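PDB 2ZWI: alpha-/beta-galactoside alpha-2,3-sialyltransferase, which probably transfers sialic acid from a CMP-activated donor to galactosides, forming an alpha-2,3 linkage. Local coordinates for residues Lys3-Tyr8 against Lys31-Trp36; Lys63-Met68 against Lys94-Leu99; Glu73-Ile78 against Lys102-Leu107. All blocks are in the same frame, centred on the assembly; numbering follows the deposited sequence. Where two conformers were deposited one is given.

Contact 1 (Lys3-Tyr8 against Lys31-Trp36)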
loop_
_atom_site.group_PDB
_atom_site.type_symbol
_atom_site.label_atom_id
_atom_site.label_comp_id
_atom_site.label_asym_id
_atom_site.label_seq_id
_atom_site.Cartn_x
_atom_site.Cartn_y
_atom_site.Cartn_z
ATOM N N LYS A 3 -15.974 12.719 -23.060
ATOM C CA LYS A 3 -15.820 11.515 -22.244
ATOM C C LYS A 3 -14.525 11.456 -21.448
ATOM O O LYS A 3 -13.474 11.914 -21.903
ATOM C CB LYS A 3 -16.026 10.244 -23.070
ATOM C CG LYS A 3 -17.440 10.136 -23.630
ATOM C CD LYS A 3 -17.741 8.762 -24.200
ATOM C CE LYS A 3 -16.888 8.446 -25.414
ATOM N NZ LYS A 3 -17.488 7.333 -26.223
ATOM N N THR A 4 -14.636 10.931 -20.231
ATOM C CA THR A 4 -13.459 10.658 -19.427
ATOM C C THR A 4 -13.302 9.160 -19.214
ATOM O O THR A 4 -14.249 8.461 -18.874
ATOM C CB THR A 4 -13.416 11.460 -18.093
ATOM O OG1 THR A 4 -12.714 10.704 -17.096
ATOM C CG2 THR A 4 -14.806 11.782 -17.594
ATOM N N ILE A 5 -12.091 8.676 -19.467
ATOM C CA ILE A 5 -11.736 7.288 -19.231
ATOM C C ILE A 5 -10.881 7.235 -17.971
ATOM O O ILE A 5 -9.959 8.024 -17.821
ATOM C CB ILE A 5 -10.933 6.703 -20.430
ATOM C CG1 ILE A 5 -11.797 6.671 -21.693
ATOM C CG2 ILE A 5 -10.399 5.298 -20.128
ATOM C CD1 ILE A 5 -10.994 6.325 -22.918
ATOM N N GLU A 6 -11.193 6.296 -17.078
ATOM C CA GLU A 6 -10.422 6.072 -15.857
ATOM C C GLU A 6 -9.572 4.811 -15.995
ATOM O O GLU A 6 -10.086 3.736 -16.303
ATOM C CB GLU A 6 -11.363 5.955 -14.653
ATOM C CG GLU A 6 -12.219 7.190 -14.406
ATOM C CD GLU A 6 -13.319 6.971 -13.359
ATOM O OE1 GLU A 6 -13.227 6.021 -12.538
ATOM O OE2 GLU A 6 -14.282 7.763 -13.357
ATOM N N VAL A 7 -8.267 4.951 -15.775
ATOM C CA VAL A 7 -7.319 3.841 -15.910
ATOM C C VAL A 7 -6.853 3.453 -14.509
ATOM O O VAL A 7 -6.494 4.322 -13.713
ATOM C CB VAL A 7 -6.089 4.239 -16.779
ATOM C CG1 VAL A 7 -4.999 3.176 -16.724
ATOM C CG2 VAL A 7 -6.507 4.485 -18.224
ATOM N N TYR A 8 -6.850 2.154 -14.226
ATOM C CA TYR A 8 -6.455 1.630 -12.921
ATOM C C TYR A 8 -5.385 0.557 -13.096
ATOM O O TYR A 8 -5.648 -0.486 -13.702
ATOM C CB TYR A 8 -7.684 1.055 -12.192
ATOM C CG TYR A 8 -8.707 2.119 -11.812
ATOM C CD1 TYR A 8 -8.580 2.837 -10.629
ATOM C CD2 TYR A 8 -9.783 2.408 -12.643
ATOM C CE1 TYR A 8 -9.494 3.818 -10.277
ATOM C CE2 TYR A 8 -10.713 3.396 -12.301
ATOM C CZ TYR A 8 -10.557 4.097 -11.122
ATOM O OH TYR A 8 -11.465 5.071 -10.759
ATOM N N LYS A 31 -16.140 5.054 -18.344
ATOM C CA LYS A 31 -15.523 3.798 -18.758
ATOM C C LYS A 31 -14.227 3.615 -17.973
ATOM O O LYS A 31 -13.466 4.567 -17.786
ATOM C CB LYS A 31 -15.258 3.782 -20.270
ATOM C CG LYS A 31 -14.600 2.490 -20.798
ATOM C CD LYS A 31 -15.595 1.331 -20.876
ATOM C CE LYS A 31 -14.921 0.025 -21.279
ATOM N NZ LYS A 31 -13.880 -0.405 -20.302
ATOM N N LYS A 32 -13.997 2.396 -17.491
ATOM C CA LYS A 32 -12.793 2.104 -16.710
ATOM C C LYS A 32 -11.979 0.995 -17.374
ATOM O O LYS A 32 -12.540 -0.012 -17.818
ATOM C CB LYS A 32 -13.174 1.712 -15.283
ATOM C CG LYS A 32 -13.924 2.818 -14.537
ATOM C CD LYS A 32 -14.464 2.345 -13.211
ATOM C CE LYS A 32 -15.414 3.381 -12.602
ATOM N NZ LYS A 32 -16.682 3.535 -13.383
ATOM N N LEU A 33 -10.670 1.208 -17.461
ATOM C CA LEU A 33 -9.720 0.214 -17.973
ATOM C C LEU A 33 -8.810 -0.213 -16.818
ATOM O O LEU A 33 -8.136 0.627 -16.209
ATOM C CB LEU A 33 -8.897 0.800 -19.123
ATOM C CG LEU A 33 -9.677 1.499 -20.248
ATOM C CD1 LEU A 33 -8.728 2.065 -21.271
ATOM C CD2 LEU A 33 -10.673 0.555 -20.910
ATOM N N ILE A 34 -8.808 -1.508 -16.513
ATOM C CA ILE A 34 -8.222 -2.009 -15.273
ATOM C C ILE A 34 -7.172 -3.106 -15.530
ATOM O O ILE A 34 -7.406 -4.040 -16.309
ATOM C CB ILE A 34 -9.320 -2.560 -14.321
ATOM C CG1 ILE A 34 -10.385 -1.491 -14.014
ATOM C CG2 ILE A 34 -8.710 -3.068 -13.030
ATOM C CD1 ILE A 34 -11.596 -2.037 -13.265
ATOM N N SER A 35 -6.015 -2.984 -14.885
ATOM C CA SER A 35 -5.006 -4.027 -14.944
ATOM C C SER A 35 -4.302 -4.135 -13.594
ATOM O O SER A 35 -3.383 -3.360 -13.300
ATOM C CB SER A 35 -3.996 -3.742 -16.052
ATOM O OG SER A 35 -3.127 -4.847 -16.197
ATOM N N TRP A 36 -4.758 -5.096 -12.786
ATOM C CA TRP A 36 -4.232 -5.335 -11.450
ATOM C C TRP A 36 -3.557 -6.702 -11.429
ATOM O O TRP A 36 -4.219 -7.722 -11.604
ATOM C CB TRP A 36 -5.368 -5.311 -10.409
ATOM C CG TRP A 36 -6.070 -3.958 -10.189
ATOM C CD1 TRP A 36 -5.490 -2.717 -10.142
ATOM C CD2 TRP A 36 -7.466 -3.753 -9.924
ATOM N NE1 TRP A 36 -6.443 -1.751 -9.887
ATOM C CE2 TRP A 36 -7.662 -2.359 -9.747
ATOM C CE3 TRP A 36 -8.574 -4.612 -9.821
ATOM C CZ2 TRP A 36 -8.923 -1.800 -9.489
ATOM C CZ3 TRP A 36 -9.824 -4.055 -9.552
ATOM C CH2 TRP A 36 -9.987 -2.658 -9.390
HETATM O O HOH W 1 -16.315 7.097 -20.367
#
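Glu6 and Lys32 lie side by side on one face of two parallel strands, their chains pointing the same way, and the ring of Tyr8 crosses the lysine stem next to them. Glu6 OE1 rests on the lysine methylene Lys32 CE at 3.4 Å, whereas Lys32 NZ stays 4.3 Å from Glu6 OE1, beyond salt-bridge range. The ammonium instead turns back at the last torsion (chi4 68°) to the carbonyls of Ser28, Asn30 and Ile50, while Glu6 OE2 takes bonds from Ser28 and Asn30. Glu6 OE1 accepts the Tyr8 hydroxyl at 2.7 Å (Tyr8 OH to Glu6 OE1), on its anti side and 32° out of the carboxylate plane. This bond holds the far end of the ring, and Lys32 CG lies at the ring's edge, 4.0 Å from Tyr8 CE2. At the root of the ring, Tyr8 CB meets Ile34 CG1 and the indole nitrogen of Trp36, while Ile34 CG2 sits over the centre of one indole face, 3.3 Å above the plane. Trp36 NE1 is hydrogen-bonded to Gln19 OE1. On the other face the Ile5 methyl CG2 crosses the end of Leu33, 3.8 Å from Leu33 CD1, and helix 58-70 covers the pair through Leu65 and Met68. The backbones are joined by four nearly straight bonds, among them Leu33 N to Glu6 O at 2.8 Å; nearer the start, a water spans Thr4 O and Lys31 N. Strands 3-10 and 31-36, linked by helix 14-26, form a beta-alpha-beta unit in a parallel sheet, consistent with a Rossmann-like domain of the GT-B fold.

Contact 2 (Lys63-Met68 against Lys94-Leu99)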
loop_
_atom_site.group_PDB
_atom_site.type_symbol
_atom_site.label_atom_id
_atom_site.label_comp_id
_atom_site.label_asym_id
_atom_site.label_seq_id
_atom_site.Cartn_x
_atom_site.Cartn_y
_atom_site.Cartn_z
ATOM N N LYS A 63 -3.300 -0.608 -25.748
ATOM C CA LYS A 63 -3.898 -0.832 -27.067
ATOM C C LYS A 63 -5.380 -0.406 -27.126
ATOM O O LYS A 63 -5.796 0.273 -28.066
ATOM C CB LYS A 63 -3.741 -2.306 -27.460
ATOM C CG LYS A 63 -4.274 -2.666 -28.841
ATOM C CD LYS A 63 -3.185 -2.670 -29.907
ATOM C CE LYS A 63 -3.774 -2.917 -31.299
ATOM N NZ LYS A 63 -4.545 -4.212 -31.404
ATOM N N SER A 64 -6.158 -0.800 -26.120
ATOM C CA SER A 64 -7.569 -0.424 -26.025
ATOM C C SER A 64 -7.750 1.054 -25.685
ATOM O O SER A 64 -8.679 1.691 -26.183
ATOM C CB SER A 64 -8.286 -1.262 -24.978
ATOM O OG SER A 64 -8.467 -2.593 -25.425
ATOM N N LEU A 65 -6.879 1.580 -24.823
ATOM C CA LEU A 65 -6.885 3.004 -24.489
ATOM C C LEU A 65 -6.715 3.834 -25.762
ATOM O O LEU A 65 -7.517 4.713 -26.048
ATOM C CB LEU A 65 -5.746 3.333 -23.514
ATOM C CG LEU A 65 -5.922 4.424 -22.455
ATOM C CD1 LEU A 65 -4.572 5.040 -22.072
ATOM C CD2 LEU A 65 -6.935 5.498 -22.829
ATOM N N ASP A 66 -5.663 3.527 -26.515
ATOM C CA ASP A 66 -5.328 4.238 -27.737
ATOM C C ASP A 66 -6.443 4.220 -28.787
ATOM O O ASP A 66 -6.705 5.235 -29.422
ATOM C CB ASP A 66 -4.046 3.669 -28.340
ATOM C CG ASP A 66 -2.815 3.979 -27.513
ATOM O OD1 ASP A 66 -2.884 4.785 -26.546
ATOM O OD2 ASP A 66 -1.761 3.397 -27.836
ATOM N N SER A 67 -7.094 3.074 -28.984
ATOM C CA SER A 67 -8.179 3.026 -29.970
ATOM C C SER A 67 -9.362 3.898 -29.526
ATOM O O SER A 67 -9.981 4.577 -30.351
ATOM C CB SER A 67 -8.600 1.588 -30.313
ATOM O OG SER A 67 -9.133 0.916 -29.192
ATOM N N MET A 68 -9.653 3.912 -28.227
ATOM C CA MET A 68 -10.693 4.802 -27.687
ATOM C C MET A 68 -10.374 6.276 -27.943
ATOM O O MET A 68 -11.250 7.043 -28.376
ATOM C CB MET A 68 -10.903 4.565 -26.194
ATOM C CG MET A 68 -11.450 3.187 -25.880
ATOM S SD MET A 68 -11.879 2.928 -24.150
ATOM C CE MET A 68 -13.445 3.795 -24.103
ATOM N N LYS A 94 3.089 8.313 -21.972
ATOM C CA LYS A 94 3.830 8.254 -23.234
ATOM C C LYS A 94 2.913 7.892 -24.420
ATOM O O LYS A 94 2.921 8.571 -25.446
ATOM C CB LYS A 94 4.988 7.250 -23.086
ATOM C CG LYS A 94 5.906 7.061 -24.306
ATOM C CD LYS A 94 7.343 6.783 -23.826
ATOM C CE LYS A 94 7.720 5.309 -23.827
ATOM N NZ LYS A 94 8.825 5.039 -24.834
ATOM N N SER A 95 2.103 6.847 -24.253
ATOM C CA SER A 95 1.233 6.354 -25.325
ATOM C C SER A 95 0.126 7.353 -25.684
ATOM O O SER A 95 -0.146 7.580 -26.864
ATOM C CB SER A 95 0.635 4.996 -24.950
ATOM O OG SER A 95 1.649 4.077 -24.574
ATOM N N ILE A 96 -0.499 7.950 -24.668
ATOM C CA ILE A 96 -1.515 9.000 -24.863
ATOM C C ILE A 96 -0.960 10.244 -25.583
ATOM O O ILE A 96 -1.556 10.710 -26.569
ATOM C CB ILE A 96 -2.168 9.438 -23.515
ATOM C CG1 ILE A 96 -2.911 8.270 -22.862
ATOM C CG2 ILE A 96 -3.110 10.636 -23.724
ATOM C CD1 ILE A 96 -3.324 8.536 -21.429
ATOM N N GLU A 97 0.154 10.782 -25.077
ATOM C CA GLU A 97 0.802 11.981 -25.645
ATOM C C GLU A 97 1.263 11.787 -27.093
ATOM O O GLU A 97 1.169 12.715 -27.907
ATOM C CB GLU A 97 2.011 12.420 -24.802
ATOM C CG GLU A 97 1.711 12.803 -23.342
ATOM C CD GLU A 97 1.113 14.200 -23.175
ATOM O OE1 GLU A 97 0.613 14.783 -24.172
ATOM O OE2 GLU A 97 1.142 14.725 -22.034
ATOM N N ALA A 98 1.771 10.589 -27.394
ATOM C CA ALA A 98 2.242 10.225 -28.740
ATOM C C ALA A 98 1.166 10.449 -29.799
ATOM O O ALA A 98 1.449 10.971 -30.869
ATOM C CB ALA A 98 2.703 8.777 -28.768
ATOM N N LEU A 99 -0.063 10.055 -29.469
ATOM C CA LEU A 99 -1.208 10.167 -30.359
ATOM C C LEU A 99 -1.515 11.613 -30.772
ATOM O O LEU A 99 -2.130 11.838 -31.815
ATOM C CB LEU A 99 -2.441 9.489 -29.751
ATOM C CG LEU A 99 -2.402 7.984 -29.468
ATOM C CD1 LEU A 99 -3.697 7.549 -28.781
ATOM C CD2 LEU A 99 -2.153 7.149 -30.736
#
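Ile96 holds CG1 beside its backbone N (chi1 -63°), which sends its ethyl arm toward helix 58-70; there Leu65, with an unusual chi1 of -147°, brings CD1 against it. The two side chains cross at an angle, Leu65 CD1 lying 3.7 Å from Ile96 CG1 and almost as near Ile96 CD1. One residue further along, the carboxylate of Asp66 turns toward helix 86-98. Leu99 CD1 comes against Asp66 OD1 at 3.6 Å and also touches Asp66 CB and CG, while Ser95 CB approaches the same oxygen at 3.9 Å from Asp66 OD1. In the conformer given, Ser95 OG is bonded back within its helix to Asn91 O. Helices 58-70 and 86-98 precede and follow strand 74-82; over 63-68 and 94-98 their axes run 25° apart in direction and 10.1 Å from each other at closest approach, as neighbouring helices packed on one face of a parallel sheet, consistent with a GT-B domain. Leu65 also touches Ile5 and Leu33 of that sheet, and Ile96 reaches Thr103. Ile69, one turn on from Leu65, meets both Ile96 and Leu99.

Contact 3 (Glu73-Ile78 against Lys102-Leu107); sequences EIKKVI and KTEIEL
Lys75 leans across to Glu104 at the start of two parallel strands, and the carboxylate takes its ammonium. Followed outward, Glu104 is met at every step. Its CB lies 3.5 Å from the carbonyl oxygen Lys75 O and also touches Lys76 CB; its CG is still close to Lys75 O. With CG beside its own N (chi1 -71°) and the chain extended beyond, the carboxyl carbon then reaches the lysine stem, Glu104 CD standing 3.6 Å from Lys75 CD. At the tip, Glu104 OE2 accepts Lys75 NZ at 3.0 Å, on its syn side but 35° out of the carboxylate plane, while Glu104 OE1 remains near Lys75 CD. The lysine gets there by bending at chi2 and chi3, crossing the glutamate at an angle. Both residues are exposed, so solvent probably screens this salt bridge. Lys76, in the conformer given, crosses Glu106 in a similar way, but its charge is further off: Lys76 CD touches the carboxylate, and Lys76 NZ stays 4.0 Å from Glu106 OE1. On the face of Val77 and Ile105, Val77 CG2 meets Thr103 CG2, from the loop just before strand 104-110, at 3.8 Å, and helix 86-98 adds Ile96 to both. Three backbone bonds join the strands: Glu104 N to Lys75 O, Val77 N to Glu104 O at 2.8 Å, and Glu106 N to Val77 O. On its other edge, strand 74-82 pairs with strand 3-10 through Lys76 and Ile78. With helix 86-98 as the crossover, strands 74-82 and 104-110 make a beta-alpha-beta unit in a parallel sheet, consistent with one of the two Rossmann-like domains of a GT-B fold.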
loop_
_atom_site.group_PDB
_atom_site.type_symbol
_atom_site.label_atom_id
_atom_site.label_comp_id
_atom_site.label_asym_id
_atom_site.label_seq_id
_atom_site.Cartn_x
_atom_site.Cartn_y
_atom_site.Cartn_z
ATOM N N GLU A 73 -13.379 11.133 -29.101
ATOM C CA GLU A 73 -14.436 11.390 -28.133
ATOM C C GLU A 73 -13.920 11.557 -26.696
ATOM O O GLU A 73 -14.701 11.840 -25.782
ATOM C CB GLU A 73 -15.474 10.271 -28.202
ATOM C CG GLU A 73 -16.089 10.077 -29.595
ATOM C CD GLU A 73 -17.266 9.104 -29.616
ATOM O OE1 GLU A 73 -17.813 8.781 -28.533
ATOM O OE2 GLU A 73 -17.657 8.665 -30.726
ATOM N N ILE A 74 -12.613 11.389 -26.506
ATOM C CA ILE A 74 -12.032 11.347 -25.170
ATOM C C ILE A 74 -11.469 12.707 -24.742
ATOM O O ILE A 74 -10.426 13.152 -25.208
ATOM C CB ILE A 74 -10.950 10.228 -25.008
ATOM C CG1 ILE A 74 -11.481 8.842 -25.433
ATOM C CG2 ILE A 74 -10.376 10.226 -23.573
ATOM C CD1 ILE A 74 -12.866 8.454 -24.870
ATOM N N LYS A 75 -12.182 13.355 -23.841
ATOM C CA LYS A 75 -11.734 14.616 -23.283
ATOM C C LYS A 75 -10.551 14.432 -22.319
ATOM O O LYS A 75 -9.545 15.153 -22.412
ATOM C CB LYS A 75 -12.914 15.299 -22.583
ATOM C CG LYS A 75 -12.544 16.183 -21.405
ATOM C CD LYS A 75 -11.953 17.502 -21.857
ATOM C CE LYS A 75 -12.997 18.610 -21.888
ATOM N NZ LYS A 75 -12.316 19.939 -21.915
ATOM N N LYS A 76 -10.668 13.449 -21.428
ATOM C CA LYS A 76 -9.727 13.284 -20.320
ATOM C C LYS A 76 -9.447 11.816 -19.993
ATOM O O LYS A 76 -10.322 10.969 -20.119
ATOM C CB LYS A 76 -10.266 14.013 -19.076
ATOM C CG LYS A 76 -9.521 13.737 -17.763
ATOM C CD LYS A 76 -9.983 14.646 -16.630
ATOM C CE LYS A 76 -11.366 14.274 -16.103
ATOM N NZ LYS A 76 -11.847 15.226 -15.054
ATOM N N VAL A 77 -8.217 11.537 -19.561
ATOM C CA VAL A 77 -7.858 10.236 -18.983
ATOM C C VAL A 77 -7.332 10.482 -17.560
ATOM O O VAL A 77 -6.413 11.291 -17.346
ATOM C CB VAL A 77 -6.796 9.473 -19.841
ATOM C CG1 VAL A 77 -6.378 8.153 -19.173
ATOM C CG2 VAL A 77 -7.328 9.213 -21.251
ATOM N N ILE A 78 -7.955 9.823 -16.587
ATOM C CA ILE A 78 -7.438 9.801 -15.229
ATOM C C ILE A 78 -6.694 8.480 -15.045
ATOM O O ILE A 78 -7.284 7.410 -15.191
ATOM C CB ILE A 78 -8.565 9.957 -14.162
ATOM C CG1 ILE A 78 -9.456 11.172 -14.484
ATOM C CG2 ILE A 78 -7.959 10.114 -12.765
ATOM C CD1 ILE A 78 -10.659 11.317 -13.566
ATOM N N LYS A 102 -4.511 15.884 -27.988
ATOM C CA LYS A 102 -4.788 16.926 -26.990
ATOM C C LYS A 102 -5.689 16.407 -25.844
ATOM O O LYS A 102 -6.668 17.045 -25.443
ATOM C CB LYS A 102 -5.374 18.179 -27.666
ATOM C CG LYS A 102 -4.425 18.875 -28.661
ATOM C CD LYS A 102 -3.229 19.491 -27.949
ATOM C CE LYS A 102 -2.488 20.475 -28.836
ATOM N NZ LYS A 102 -1.680 21.411 -27.998
ATOM N N THR A 103 -5.341 15.229 -25.339
ATOM C CA THR A 103 -6.083 14.581 -24.270
ATOM C C THR A 103 -5.623 15.168 -22.939
ATOM O O THR A 103 -4.426 15.300 -22.702
ATOM C CB THR A 103 -5.838 13.044 -24.284
ATOM O OG1 THR A 103 -6.060 12.540 -25.606
ATOM C CG2 THR A 103 -6.759 12.327 -23.322
ATOM N N GLU A 104 -6.570 15.539 -22.088
ATOM C CA GLU A 104 -6.232 15.975 -20.734
ATOM C C GLU A 104 -5.822 14.750 -19.931
ATOM O O GLU A 104 -6.454 13.706 -20.046
ATOM C CB GLU A 104 -7.419 16.675 -20.076
ATOM C CG GLU A 104 -7.713 18.053 -20.665
ATOM C CD GLU A 104 -9.024 18.653 -20.176
ATOM O OE1 GLU A 104 -9.514 18.241 -19.101
ATOM O OE2 GLU A 104 -9.557 19.556 -20.868
ATOM N N ILE A 105 -4.749 14.870 -19.149
ATOM C CA ILE A 105 -4.304 13.771 -18.277
ATOM C C ILE A 105 -4.237 14.231 -16.826
ATOM O O ILE A 105 -3.658 15.270 -16.527
ATOM C CB ILE A 105 -2.919 13.201 -18.689
ATOM C CG1 ILE A 105 -2.984 12.564 -20.080
ATOM C CG2 ILE A 105 -2.434 12.168 -17.665
ATOM C CD1 ILE A 105 -1.635 12.462 -20.785
ATOM N N GLU A 106 -4.841 13.449 -15.940
ATOM C CA GLU A 106 -4.775 13.676 -14.498
ATOM C C GLU A 106 -4.315 12.398 -13.816
ATOM O O GLU A 106 -4.616 11.300 -14.287
ATOM C CB GLU A 106 -6.139 14.115 -13.959
ATOM C CG GLU A 106 -6.548 15.484 -14.494
ATOM C CD GLU A 106 -7.849 16.000 -13.912
ATOM O OE1 GLU A 106 -8.328 17.056 -14.397
ATOM O OE2 GLU A 106 -8.387 15.364 -12.979
ATOM N N LEU A 107 -3.591 12.542 -12.711
ATOM C CA LEU A 107 -2.902 11.407 -12.085
ATOM C C LEU A 107 -3.272 11.237 -10.622
ATOM O O LEU A 107 -3.353 12.214 -9.884
ATOM C CB LEU A 107 -1.379 11.568 -12.188
ATOM C CG LEU A 107 -0.770 11.837 -13.572
ATOM C CD1 LEU A 107 0.699 12.140 -13.456
ATOM C CD2 LEU A 107 -1.011 10.652 -14.528
HETATM O O HOH W 2 -8.447 13.164 -26.711
#

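In the fold
From the N terminus, strand 3-10 runs into helix 14-26 and returns as strand 31-36, so contact 1 closes the first loop before the others open. Contact 2 closes a loop from helix 58-70 to the end of helix 86-98; contact 3, opening inside it at strand 74-82, closes beyond it at strand 104-110, so the two cross. Contacts 1 and 3 share one sheet, since strands 3-10 and 74-82 are neighbours in it, joined by a probable backbone hydrogen bond from Val7 N to Ile78 O and by the Lys3-Glu73 salt bridge. The helix pair of contact 2 covers one face of this sheet.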